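Local coordinates for ABC transporter sugar binding protein (Xanthomonas axonopodis pv. citri, PDB 3UOR) that probably binds maltose or a related sugar in the periplasm and delivers it to the membrane components of an ABC importer, at residues Trp251-Phe254 with Tyr258-Phe261; Pro84-Leu89 with Asp315-Leu320; Pro372-Trp377 with Ala414-Ile419. All blocks are in the same frame, centred on the assembly; numbering follows the deposited sequence.

Contact 1 (Trp251-Phe254 with Tyr258-Phe261); sequences WYEF and YYAF
Glu253 and Tyr258 lie where helix 250-256 gives way to strand 259-264, and their CA atoms are 5.3 Å apart. The chain turns here roughly at right angles, with three residues between the segments, and Tyr258 N donates to Glu253 O at 3.0 Å. The bond is bent, with an angle of 144° at the hydrogen. Beyond it the CA atom of Phe254 lies nearest that of Tyr259, and at Ala260 the chain turns a corner.

The ring of Tyr259 fills the angle between helix and strand. Its CG sits between the backbone N and the carbonyl carbon (chi1 40°), which swings the phenol back against the helix. One face receives the carbonyl carbon of Glu253, Tyr259 OH comes within 3.3 Å of Glu253 CB, and Tyr259 CE2 lies 3.9 Å from Phe254 CB. The hydroxyl reaches on to Val250 O, with which it is hydrogen-bonded. Phe254 sends CE1 to 3.6 Å from Ala260 O and meets Phe272 on the following helix. On the outer side the Glu253 and Tyr258 side chains run alongside each other, carboxylate and ring planes 37° apart. Here Glu253 OE2 approaches Tyr258 CB at 3.6 Å, while Glu253 OE1 is hydrogen-bonded to Ser248 OG.

Two polar ties, Tyr258 N to Glu253 O and Tyr259 OH to Val250 O, thus join residues 258 and 259, at the entry to the strand, to two levels of the helix. The buried phenol packs on the helix through its ring while Val250 O satisfies its hydroxyl, so it needs no polar partner from residues 251-254.

Contact 2 (Pro84-Leu89 with Asp315-Leu320); sequences PDVCQL and DASWKL
Val86 and Ser317 meet in a small, buried helix-on-sheet contact, in which helix 314-324 lies against the start of strand 86-90. The interface is made by side chains and buries 151 Å² in all. Val86 CG2 does most of the touching: it presses on Ser317 CB at 3.5 Å, tighter than usual for two carbons, and reaches Leu320 CD2, one helical turn further on, at 4.3 Å. With CG1 anti to the backbone N (chi1 178°), CG2 is the methyl left to face the helix.

Ser317 OG also sits 3.2 Å from Asp85 CB, but its hydrogen bond goes back to His313 O, just ahead of the helix, which accounts for the hydroxyl although it lies against carbon atoms of the strand. The Asp85 carboxylate is likewise engaged elsewhere, OD1 with Arg33 N on the neighbouring strand and OD2 with Ser311 OG just ahead of the helix.

Strand 86-90 runs parallel to 30-36 and antiparallel to 303-307, the strand that leads into this helix. A helix from late in the chain thus packs on a sheet begun near the N-terminus, as in the alpha/beta lobe of periplasmic solute-binding proteins, in which the chain crosses between the two lobes more than once.

Contact 3 (Pro372-Trp377 with Ala414-Ile419); sequences PKVLEW and AKRRWI
Val374 CG1 rests on one face of the Arg416 guanidinium, 3.6 Å above its plane and over the centre, with Arg416 CZ 3.7 Å from the methyl. The two side chains cross at about a right angle. Arg416 reaches this place with CG anti to its backbone N (chi1 172°) and the chain extended from CG to NE. Glu376 also crosses the arginine nearly perpendicularly, but the opposite charges do not touch: Glu376 OE2 and Arg416 NH1 are 4.7 Å apart, and the carboxylate and guanidinium planes are 63° apart.

Water occupies the gap instead. One molecule bridges it securely, donating to Glu376 OE1 at 2.9 Å and accepting from Arg416 N at 2.8 Å, so that the carboxylate reaches the backbone of the first turn of helix 414-422 through solvent. A second lies at the edge of the guanidinium, in its plane, where it accepts from Arg416 NH1 at 3.0 Å; its other leg, to Glu376 OE2, is doubtfully short. The negative charge close to the N-terminal end of this helix would probably be favoured by the helix dipole.

Glu376 is held in turn by a type I beta turn from Val374 to Trp377, closed by Trp377 N donating to Val374 O at 3.0 Å, and it occupies the N-cap position of helix 377-394. The contact therefore joins the start of one C-terminal helix to the start of another, with helix 398-412 between them in the chain. Arg416 NH2 donates to His212 O, which helps to hold the guanidinium where Val374 packs, and Val374 itself touches Leu209.

How the contacts relate
Contacts 1 and 2 lie on opposite sides of the chain's centre, their own centres 41 Å apart, yet both reach the same mixed sheet: 258-261 enters it through strand 259-264 and 84-89 through strand 86-90. Along the sequence contact 1 falls between the two segments that contact 2 brings together. Contact 3 follows both, among the C-terminal helices; its centre is 28 Å from that of contact 2 and 39 Å from that of contact 1. Contacts 2 and 3 come within about 12 Å at their nearest atoms, without touching. In solute-binding proteins of this kind the sugar is expected in the cleft between the lobes.

Contact 1 (Trp251-Phe254 with Tyr258-Phe261)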
loop_
_atom_site.group_PDB
_atom_site.type_symbol
_atom_site.label_atom_id
_atom_site.label_comp_id
_atom_site.label_asym_id
_atom_site.label_seq_id
_atom_site.Cartn_x
_atom_site.Cartn_y
_atom_site.Cartn_z
ATOM N N TRP A 251 2.840 17.952 -7.527
ATOM C CA TRP A 251 2.015 18.862 -6.737
ATOM C C TRP A 251 1.700 20.155 -7.480
ATOM O O TRP A 251 0.549 20.608 -7.505
ATOM C CB TRP A 251 2.647 19.113 -5.364
ATOM C CG TRP A 251 3.006 17.821 -4.705
ATOM C CD1 TRP A 251 2.139 16.871 -4.236
ATOM C CD2 TRP A 251 4.325 17.306 -4.479
ATOM N NE1 TRP A 251 2.839 15.805 -3.728
ATOM C CE2 TRP A 251 4.180 16.045 -3.861
ATOM C CE3 TRP A 251 5.614 17.793 -4.731
ATOM C CZ2 TRP A 251 5.270 15.271 -3.479
ATOM C CZ3 TRP A 251 6.693 17.020 -4.364
ATOM C CH2 TRP A 251 6.515 15.768 -3.743
ATOM N N TYR A 252 2.703 20.745 -8.117
ATOM C CA TYR A 252 2.463 21.977 -8.859
ATOM C C TYR A 252 1.607 21.768 -10.100
ATOM O O TYR A 252 0.698 22.549 -10.355
ATOM C CB TYR A 252 3.771 22.693 -9.169
ATOM C CG TYR A 252 4.401 23.213 -7.899
ATOM C CD1 TYR A 252 3.664 24.006 -7.015
ATOM C CD2 TYR A 252 5.715 22.897 -7.563
ATOM C CE1 TYR A 252 4.221 24.482 -5.845
ATOM C CE2 TYR A 252 6.282 23.370 -6.389
ATOM C CZ TYR A 252 5.528 24.162 -5.538
ATOM O OH TYR A 252 6.078 24.639 -4.375
ATOM N N GLU A 253 1.863 20.700 -10.850
ATOM C CA GLU A 253 1.015 20.378 -11.996
ATOM C C GLU A 253 -0.451 20.230 -11.580
ATOM O O GLU A 253 -1.362 20.693 -12.278
ATOM C CB GLU A 253 1.510 19.115 -12.700
ATOM C CG GLU A 253 2.888 19.256 -13.333
ATOM C CD GLU A 253 2.910 20.199 -14.535
ATOM O OE1 GLU A 253 3.817 20.040 -15.379
ATOM O OE2 GLU A 253 2.027 21.085 -14.646
ATOM N N PHE A 254 -0.668 19.595 -10.432
ATOM C CA PHE A 254 -2.007 19.404 -9.884
ATOM C C PHE A 254 -2.657 20.759 -9.615
ATOM O O PHE A 254 -3.770 21.026 -10.084
ATOM C CB PHE A 254 -1.908 18.566 -8.609
ATOM C CG PHE A 254 -3.210 18.375 -7.866
ATOM C CD1 PHE A 254 -4.049 17.316 -8.160
ATOM C CD2 PHE A 254 -3.548 19.209 -6.807
ATOM C CE1 PHE A 254 -5.226 17.113 -7.429
ATOM C CE2 PHE A 254 -4.725 19.019 -6.079
ATOM C CZ PHE A 254 -5.559 17.973 -6.386
ATOM N N TYR A 258 -3.079 20.983 -14.737
ATOM C CA TYR A 258 -2.675 20.066 -15.811
ATOM C C TYR A 258 -3.492 18.768 -15.774
ATOM O O TYR A 258 -3.696 18.118 -16.798
ATOM C CB TYR A 258 -1.169 19.756 -15.734
ATOM C CG TYR A 258 -0.622 18.886 -16.868
ATOM C CD1 TYR A 258 -0.963 19.129 -18.197
ATOM C CD2 TYR A 258 0.267 17.847 -16.608
ATOM C CE1 TYR A 258 -0.450 18.340 -19.232
ATOM C CE2 TYR A 258 0.788 17.057 -17.637
ATOM C CZ TYR A 258 0.425 17.306 -18.940
ATOM O OH TYR A 258 0.946 16.520 -19.944
ATOM N N TYR A 259 -3.956 18.393 -14.585
ATOM C CA TYR A 259 -4.864 17.262 -14.431
ATOM C C TYR A 259 -5.670 17.461 -13.160
ATOM O O TYR A 259 -5.162 18.021 -12.190
ATOM C CB TYR A 259 -4.095 15.930 -14.389
ATOM C CG TYR A 259 -2.803 15.981 -13.606
ATOM C CD1 TYR A 259 -1.586 16.164 -14.252
ATOM C CD2 TYR A 259 -2.801 15.855 -12.228
ATOM C CE1 TYR A 259 -0.418 16.221 -13.553
ATOM C CE2 TYR A 259 -1.627 15.917 -11.510
ATOM C CZ TYR A 259 -0.438 16.101 -12.179
ATOM O OH TYR A 259 0.743 16.149 -11.478
ATOM N N ALA A 260 -6.917 16.991 -13.173
ATOM C CA ALA A 260 -7.839 17.180 -12.061
ATOM C C ALA A 260 -7.680 16.155 -10.928
ATOM O O ALA A 260 -7.881 16.489 -9.737
ATOM C CB ALA A 260 -9.268 17.161 -12.591
ATOM N N PHE A 261 -7.356 14.910 -11.300
ATOM C CA PHE A 261 -7.157 13.820 -10.332
ATOM C C PHE A 261 -5.726 13.308 -10.343
ATOM O O PHE A 261 -5.047 13.285 -11.381
ATOM C CB PHE A 261 -8.057 12.601 -10.623
ATOM C CG PHE A 261 -9.529 12.904 -10.701
ATOM C CD1 PHE A 261 -10.073 14.010 -10.067
ATOM C CD2 PHE A 261 -10.380 12.045 -11.393
ATOM C CE1 PHE A 261 -11.435 14.261 -10.124
ATOM C CE2 PHE A 261 -11.738 12.292 -11.461
ATOM C CZ PHE A 261 -12.269 13.398 -10.823
#

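Contact 2 (Pro84-Leu89 with Asp315-Leu320)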
loop_
_atom_site.group_PDB
_atom_site.type_symbol
_atom_site.label_atom_id
_atom_site.label_comp_id
_atom_site.label_asym_id
_atom_site.label_seq_id
_atom_site.Cartn_x
_atom_site.Cartn_y
_atom_site.Cartn_z
ATOM N N PRO A 84 17.947 -8.114 14.389
ATOM C CA PRO A 84 17.481 -7.339 15.539
ATOM C C PRO A 84 16.349 -8.084 16.226
ATOM O O PRO A 84 15.919 -9.123 15.731
ATOM C CB PRO A 84 16.958 -6.061 14.896
ATOM C CG PRO A 84 16.510 -6.500 13.539
ATOM C CD PRO A 84 17.456 -7.573 13.110
ATOM N N ASP A 85 15.874 -7.566 17.352
ATOM C CA ASP A 85 14.744 -8.173 18.051
ATOM C C ASP A 85 13.442 -7.802 17.380
ATOM O O ASP A 85 12.624 -8.665 17.063
ATOM C CB ASP A 85 14.710 -7.700 19.501
ATOM C CG ASP A 85 16.035 -7.914 20.203
ATOM O OD1 ASP A 85 16.721 -6.913 20.512
ATOM O OD2 ASP A 85 16.399 -9.086 20.409
ATOM N N VAL A 86 13.249 -6.507 17.175
ATOM C CA VAL A 86 12.051 -6.024 16.519
ATOM C C VAL A 86 12.421 -5.379 15.185
ATOM O O VAL A 86 13.482 -4.764 15.040
ATOM C CB VAL A 86 11.292 -5.053 17.424
ATOM C CG1 VAL A 86 10.049 -4.509 16.712
ATOM C CG2 VAL A 86 10.914 -5.761 18.714
ATOM N N CYS A 87 11.556 -5.547 14.196
ATOM C CA CYS A 87 11.866 -5.046 12.869
ATOM C C CYS A 87 10.616 -4.616 12.116
ATOM O O CYS A 87 9.588 -5.307 12.126
ATOM C CB CYS A 87 12.615 -6.113 12.068
ATOM S SG CYS A 87 13.295 -5.527 10.501
ATOM N N GLN A 88 10.721 -3.471 11.455
ATOM C CA GLN A 88 9.709 -3.017 10.515
ATOM C C GLN A 88 9.889 -3.798 9.210
ATOM O O GLN A 88 10.990 -3.837 8.652
ATOM C CB GLN A 88 9.898 -1.526 10.234
ATOM C CG GLN A 88 9.040 -1.015 9.104
ATOM C CD GLN A 88 9.401 0.383 8.662
ATOM O OE1 GLN A 88 10.298 1.015 9.218
ATOM N NE2 GLN A 88 8.696 0.879 7.643
ATOM N N LEU A 89 8.823 -4.429 8.731
ATOM C CA LEU A 89 8.888 -5.207 7.491
ATOM C C LEU A 89 7.783 -4.766 6.549
ATOM O O LEU A 89 6.599 -4.816 6.902
ATOM C CB LEU A 89 8.722 -6.703 7.778
ATOM C CG LEU A 89 9.770 -7.677 7.252
ATOM C CD1 LEU A 89 11.162 -7.223 7.621
ATOM C CD2 LEU A 89 9.511 -9.056 7.795
ATOM N N ASP A 315 9.666 -10.910 25.069
ATOM C CA ASP A 315 8.598 -10.276 25.825
ATOM C C ASP A 315 8.773 -8.763 25.911
ATOM O O ASP A 315 7.786 -8.024 25.894
ATOM C CB ASP A 315 8.480 -10.904 27.219
ATOM C CG ASP A 315 8.372 -12.422 27.165
ATOM O OD1 ASP A 315 7.471 -12.935 26.455
ATOM O OD2 ASP A 315 9.197 -13.099 27.820
ATOM N N ALA A 316 10.017 -8.296 26.019
ATOM C CA ALA A 316 10.283 -6.858 25.999
ATOM C C ALA A 316 9.929 -6.389 24.608
ATOM O O ALA A 316 9.309 -5.344 24.424
ATOM C CB ALA A 316 11.749 -6.562 26.294
ATOM N N SER A 317 10.328 -7.192 23.628
ATOM C CA SER A 317 10.081 -6.903 22.225
ATOM C C SER A 317 8.591 -6.780 21.955
ATOM O O SER A 317 8.163 -5.844 21.292
ATOM C CB SER A 317 10.697 -7.990 21.346
ATOM O OG SER A 317 12.104 -7.835 21.286
ATOM N N TRP A 318 7.803 -7.715 22.482
ATOM C CA TRP A 318 6.369 -7.635 22.304
ATOM C C TRP A 318 5.804 -6.350 22.906
ATOM O O TRP A 318 4.931 -5.722 22.321
ATOM C CB TRP A 318 5.648 -8.825 22.921
ATOM C CG TRP A 318 4.187 -8.549 22.961
ATOM C CD1 TRP A 318 3.429 -8.265 24.060
ATOM C CD2 TRP A 318 3.309 -8.452 21.833
ATOM N NE1 TRP A 318 2.121 -8.025 23.687
ATOM C CE2 TRP A 318 2.026 -8.137 22.325
ATOM C CE3 TRP A 318 3.481 -8.624 20.454
ATOM C CZ2 TRP A 318 0.921 -7.989 21.487
ATOM C CZ3 TRP A 318 2.388 -8.474 19.626
ATOM C CH2 TRP A 318 1.121 -8.160 20.146
ATOM N N LYS A 319 6.280 -5.963 24.083
ATOM C CA LYS A 319 5.759 -4.749 24.730
ATOM C C LYS A 319 5.963 -3.525 23.846
ATOM O O LYS A 319 5.105 -2.648 23.777
ATOM C CB LYS A 319 6.412 -4.514 26.100
ATOM C CG LYS A 319 5.993 -5.507 27.185
ATOM C CD LYS A 319 6.751 -5.226 28.480
ATOM C CE LYS A 319 6.350 -6.163 29.621
ATOM N NZ LYS A 319 5.135 -5.678 30.337
ATOM N N LEU A 320 7.108 -3.458 23.178
ATOM C CA LEU A 320 7.365 -2.352 22.273
ATOM C C LEU A 320 6.341 -2.338 21.132
ATOM O O LEU A 320 5.849 -1.279 20.735
ATOM C CB LEU A 320 8.787 -2.423 21.721
ATOM C CG LEU A 320 9.043 -1.513 20.533
ATOM C CD1 LEU A 320 8.809 -0.068 20.899
ATOM C CD2 LEU A 320 10.450 -1.716 20.016
#

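Contact 3 (Pro372-Trp377 with Ala414-Ile419)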
loop_
_atom_site.group_PDB
_atom_site.type_symbol
_atom_site.label_atom_id
_atom_site.label_comp_id
_atom_site.label_asym_id
_atom_site.label_seq_id
_atom_site.Cartn_x
_atom_site.Cartn_y
_atom_site.Cartn_z
ATOM N N PRO A 372 -1.581 -11.678 -3.461
ATOM C CA PRO A 372 -1.255 -13.086 -3.203
ATOM C C PRO A 372 0.037 -13.206 -2.406
ATOM O O PRO A 372 0.961 -12.475 -2.684
ATOM C CB PRO A 372 -1.115 -13.672 -4.612
ATOM C CG PRO A 372 -2.073 -12.845 -5.417
ATOM C CD PRO A 372 -1.905 -11.452 -4.883
ATOM N N LYS A 373 0.082 -14.076 -1.402
ATOM C CA LYS A 373 1.214 -14.095 -0.481
ATOM C C LYS A 373 2.333 -15.026 -0.928
ATOM O O LYS A 373 2.675 -15.978 -0.227
ATOM C CB LYS A 373 0.774 -14.465 0.937
ATOM C CG LYS A 373 0.030 -13.372 1.675
ATOM C CD LYS A 373 -1.418 -13.781 1.805
ATOM C CE LYS A 373 -2.096 -13.099 2.966
ATOM N NZ LYS A 373 -2.822 -14.143 3.734
ATOM N N VAL A 374 2.903 -14.735 -2.091
ATOM C CA VAL A 374 4.065 -15.468 -2.575
ATOM C C VAL A 374 5.302 -14.595 -2.557
ATOM O O VAL A 374 5.274 -13.394 -2.825
ATOM C CB VAL A 374 3.844 -16.012 -3.983
ATOM C CG1 VAL A 374 2.661 -16.970 -3.978
ATOM C CG2 VAL A 374 3.609 -14.863 -4.978
ATOM N N LEU A 375 6.397 -15.228 -2.195
ATOM C CA LEU A 375 7.714 -14.630 -2.172
ATOM C C LEU A 375 8.027 -13.879 -3.490
ATOM O O LEU A 375 8.628 -12.804 -3.481
ATOM C CB LEU A 375 8.684 -15.782 -1.926
ATOM C CG LEU A 375 10.165 -15.635 -1.868
ATOM C CD1 LEU A 375 10.668 -16.825 -1.076
ATOM C CD2 LEU A 375 10.682 -15.631 -3.286
ATOM N N GLU A 376 7.571 -14.410 -4.618
ATOM C CA GLU A 376 7.890 -13.786 -5.907
ATOM C C GLU A 376 6.928 -12.680 -6.365
ATOM O O GLU A 376 7.001 -12.202 -7.511
ATOM C CB GLU A 376 8.128 -14.844 -6.993
ATOM C CG GLU A 376 7.241 -16.061 -6.937
ATOM C CD GLU A 376 7.603 -17.074 -5.835
ATOM O OE1 GLU A 376 8.602 -17.819 -5.940
ATOM O OE2 GLU A 376 6.835 -17.158 -4.867
ATOM N N TRP A 377 6.059 -12.244 -5.458
ATOM C CA TRP A 377 5.075 -11.210 -5.792
ATOM C C TRP A 377 5.685 -9.912 -6.351
ATOM O O TRP A 377 5.184 -9.363 -7.316
ATOM C CB TRP A 377 4.127 -10.886 -4.614
ATOM C CG TRP A 377 3.106 -9.910 -5.059
ATOM C CD1 TRP A 377 3.017 -8.587 -4.714
ATOM C CD2 TRP A 377 2.077 -10.145 -6.027
ATOM N NE1 TRP A 377 1.960 -8.006 -5.376
ATOM C CE2 TRP A 377 1.382 -8.943 -6.199
ATOM C CE3 TRP A 377 1.660 -11.273 -6.741
ATOM C CZ2 TRP A 377 0.290 -8.832 -7.059
ATOM C CZ3 TRP A 377 0.599 -11.168 -7.581
ATOM C CH2 TRP A 377 -0.087 -9.955 -7.741
ATOM N N ALA A 414 8.152 -20.917 -11.408
ATOM C CA ALA A 414 8.556 -22.280 -11.724
ATOM C C ALA A 414 9.128 -23.023 -10.534
ATOM O O ALA A 414 8.861 -24.203 -10.372
ATOM C CB ALA A 414 9.573 -22.305 -12.887
ATOM N N LYS A 415 9.968 -22.370 -9.733
ATOM C CA LYS A 415 10.577 -23.072 -8.598
ATOM C C LYS A 415 9.501 -23.422 -7.555
ATOM O O LYS A 415 9.417 -24.554 -7.074
ATOM C CB LYS A 415 11.656 -22.217 -7.959
ATOM C CG LYS A 415 12.315 -22.860 -6.759
ATOM C CD LYS A 415 13.369 -21.915 -6.203
ATOM C CE LYS A 415 14.125 -22.534 -5.047
ATOM N NZ LYS A 415 15.287 -21.681 -4.630
ATOM N N ARG A 416 8.670 -22.438 -7.229
ATOM C CA ARG A 416 7.541 -22.665 -6.323
ATOM C C ARG A 416 6.686 -23.837 -6.811
ATOM O O ARG A 416 6.422 -24.767 -6.066
ATOM C CB ARG A 416 6.673 -21.404 -6.221
ATOM C CG ARG A 416 5.363 -21.615 -5.434
ATOM C CD ARG A 416 4.449 -20.388 -5.497
ATOM N NE ARG A 416 3.171 -20.689 -4.862
ATOM C CZ ARG A 416 2.963 -20.615 -3.550
ATOM N NH1 ARG A 416 3.940 -20.228 -2.743
ATOM N NH2 ARG A 416 1.780 -20.919 -3.046
ATOM N N ARG A 417 6.246 -23.787 -8.063
ATOM C CA ARG A 417 5.417 -24.856 -8.631
ATOM C C ARG A 417 6.113 -26.221 -8.581
ATOM O O ARG A 417 5.469 -27.230 -8.325
ATOM C CB ARG A 417 5.037 -24.506 -10.063
ATOM C CG ARG A 417 4.124 -25.489 -10.768
ATOM C CD ARG A 417 3.664 -24.895 -12.092
ATOM N NE ARG A 417 4.787 -24.554 -12.944
ATOM C CZ ARG A 417 5.161 -23.324 -13.274
ATOM N NH1 ARG A 417 4.488 -22.263 -12.845
ATOM N NH2 ARG A 417 6.216 -23.160 -14.067
ATOM N N TRP A 418 7.425 -26.249 -8.812
ATOM C CA TRP A 418 8.181 -27.500 -8.842
ATOM C C TRP A 418 8.281 -28.120 -7.460
ATOM O O TRP A 418 8.101 -29.322 -7.276
ATOM C CB TRP A 418 9.590 -27.246 -9.365
ATOM C CG TRP A 418 10.528 -28.395 -9.184
ATOM C CD1 TRP A 418 11.427 -28.588 -8.158
ATOM C CD2 TRP A 418 10.672 -29.521 -10.056
ATOM N NE1 TRP A 418 12.127 -29.765 -8.357
ATOM C CE2 TRP A 418 11.676 -30.353 -9.510
ATOM C CE3 TRP A 418 10.049 -29.908 -11.244
ATOM C CZ2 TRP A 418 12.061 -31.548 -10.115
ATOM C CZ3 TRP A 418 10.430 -31.088 -11.838
ATOM C CH2 TRP A 418 11.431 -31.893 -11.277
ATOM N N ILE A 419 8.622 -27.294 -6.487
ATOM C CA ILE A 419 8.626 -27.740 -5.111
ATOM C C ILE A 419 7.256 -28.320 -4.734
ATOM O O ILE A 419 7.177 -29.331 -4.052
ATOM C CB ILE A 419 8.992 -26.597 -4.171
ATOM C CG1 ILE A 419 10.481 -26.252 -4.320
ATOM C CG2 ILE A 419 8.644 -26.974 -2.722
ATOM C CD1 ILE A 419 10.869 -24.947 -3.623
HETATM O O HOH W 1 9.288 -19.773 -7.980
HETATM O O HOH W 2 6.656 -18.991 -3.271
#